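Local coordinates for protein thiol peroxidase (PDB 1XVQ) that probably reduces hydrogen peroxide and organic hydroperoxides to water and alcohols at the expense of thioredoxin, protecting the cell against oxidative stress, at residues T28-G31 with G32-V36. Numbering follows the deposited sequence.
Sequences TLTG and GDLGV
Gly31 bonds to Gly35 and Leu34 where a beta hairpin turns from strand 28-30 into strand 36-38, with a type I turn from Gly31 to Leu34 at its tip. Gly31 uses both its backbone polar atoms: its N donates to Gly35 O at 3.0 Å in a nearly straight bond (169° at the hydrogen), and its O accepts from Leu34 N at 2.9 Å, closing the turn. Leu34 then takes up a positive phi of 69°, swinging the chain back toward the returning strand.

Beyond the turn, Thr30 and Val36 form an antiparallel non-hydrogen-bonded pair, their side chains on the same face. Val36 holds CG1 anti to its backbone N (chi1 179°), and this methyl comes within 3.5 Å of Leu29 O while also meeting Thr28 CB. Its CA makes a CA-H...O contact with the same Leu29 oxygen. Thr30 points its methyl back to the turn: CG2 lies 3.6 Å from Gly35 O and also packs against Leu34 CA. Its OG1 makes a weak hydrogen bond with Arg108, and Pro86 of helix 86-89 touches the side chains of both Thr30 and Leu34. The hairpin lies away from Cys60, the predicted peroxidatic cysteine, at the periphery of the thioredoxin fold. Within the turn Asp33 folds over its own backbone in an Asx turn, where OD1 accepts a hydrogen bond from Gly35 N at 3.0 Å, met from above the carboxylate plane.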
ATOM      1  N   THR A  28       0.974  12.741   0.483  1.00 17.15           N
ATOM      2  CA  THR A  28       1.065  13.362   1.790  1.00 16.37           C
ATOM      3  C   THR A  28       0.139  12.590   2.725  1.00 13.86           C
ATOM      4  O   THR A  28      -1.010  12.984   2.963  1.00 16.16           O
ATOM      5  CB  THR A  28       0.616  14.843   1.730  1.00 20.48           C
ATOM      6  OG1 THR A  28      -0.720  14.902   1.220  1.00 21.24           O
ATOM      7  CG2 THR A  28       1.526  15.654   0.808  1.00 16.89           C
ATOM      8  N   LEU A  29       0.642  11.487   3.252  1.00 13.28           N
ATOM      9  CA  LEU A  29      -0.128  10.624   4.151  1.00 11.15           C
ATOM     10  C   LEU A  29      -0.049  11.174   5.569  1.00 12.11           C
ATOM     11  O   LEU A  29       0.633  12.168   5.804  1.00 15.50           O
ATOM     12  CB  LEU A  29       0.440   9.197   4.088  1.00  9.76           C
ATOM     13  CG  LEU A  29       0.193   8.521   2.728  1.00  9.87           C
ATOM     14  CD1 LEU A  29       1.115   7.308   2.569  1.00 11.17           C
ATOM     15  CD2 LEU A  29      -1.269   8.100   2.615  1.00  8.92           C
ATOM     16  N   THR A  30      -0.773  10.559   6.495  1.00 12.82           N
ATOM     17  CA  THR A  30      -0.761  11.008   7.889  1.00 14.28           C
ATOM     18  C   THR A  30      -0.140   9.944   8.766  1.00 15.98           C
ATOM     19  O   THR A  30      -0.482   8.759   8.680  1.00 16.06           O
ATOM     20  CB  THR A  30      -2.195  11.318   8.392  1.00 10.83           C
ATOM     21  OG1 THR A  30      -2.760  12.338   7.576  1.00  9.75           O
ATOM     22  CG2 THR A  30      -2.170  11.818   9.843  1.00 12.65           C
ATOM     23  N   GLY A  31       0.785  10.379   9.617  1.00 17.36           N
ATOM     24  CA  GLY A  31       1.479   9.467  10.506  1.00 20.04           C
ATOM     25  C   GLY A  31       0.849   9.305  11.871  1.00 20.49           C
ATOM     26  O   GLY A  31      -0.162   9.955  12.187  1.00 18.98           O
ATOM     27  N   GLY A  32       1.458   8.432  12.672  1.00 20.74           N
ATOM     28  CA  GLY A  32       0.969   8.135  14.009  1.00 24.03           C
ATOM     29  C   GLY A  32       0.885   9.331  14.944  1.00 22.62           C
ATOM     30  O   GLY A  32       0.123   9.311  15.905  1.00 23.72           O
ATOM     31  N   ASP A  33       1.653  10.376  14.667  1.00 23.53           N
ATOM     32  CA  ASP A  33       1.630  11.569  15.509  1.00 25.09           C
ATOM     33  C   ASP A  33       0.796  12.673  14.867  1.00 24.17           C
ATOM     34  O   ASP A  33       0.858  13.829  15.277  1.00 22.60           O
ATOM     35  CB  ASP A  33       3.060  12.065  15.734  1.00 27.32           C
ATOM     36  CG  ASP A  33       3.752  12.474  14.444  1.00 32.35           C
ATOM     37  OD1 ASP A  33       3.252  12.127  13.347  1.00 30.44           O
ATOM     38  OD2 ASP A  33       4.808  13.139  14.526  1.00 33.16           O
ATOM     39  N   LEU A  34       0.020  12.303  13.849  1.00 19.51           N
ATOM     40  CA  LEU A  34      -0.839  13.237  13.117  1.00 18.52           C
ATOM     41  C   LEU A  34      -0.079  14.250  12.269  1.00 17.41           C
ATOM     42  O   LEU A  34      -0.644  15.236  11.796  1.00 20.75           O
ATOM     43  CB  LEU A  34      -1.836  13.952  14.068  1.00 22.24           C
ATOM     44  CG  LEU A  34      -2.807  13.025  14.830  1.00 22.86           C
ATOM     45  CD1 LEU A  34      -3.855  13.849  15.590  1.00 28.56           C
ATOM     46  CD2 LEU A  34      -3.506  12.074  13.841  1.00 27.35           C
ATOM     47  N   GLY A  35       1.216  13.988  12.080  1.00 19.55           N
ATOM     48  CA  GLY A  35       2.033  14.841  11.254  1.00 20.70           C
ATOM     49  C   GLY A  35       1.908  14.312   9.837  1.00 22.19           C
ATOM     50  O   GLY A  35       1.105  13.407   9.584  1.00 20.23           O
ATOM     51  N   VAL A  36       2.684  14.850   8.906  1.00 20.04           N
ATOM     52  CA  VAL A  36       2.591  14.374   7.531  1.00 20.85           C
ATOM     53  C   VAL A  36       3.724  13.439   7.167  1.00 22.35           C
ATOM     54  O   VAL A  36       4.852  13.588   7.641  1.00 21.54           O
ATOM     55  CB  VAL A  36       2.564  15.555   6.546  1.00 21.26           C
ATOM     56  CG1 VAL A  36       2.492  15.047   5.097  1.00 24.84           C
ATOM     57  CG2 VAL A  36       1.375  16.446   6.843  1.00 23.08           C
TER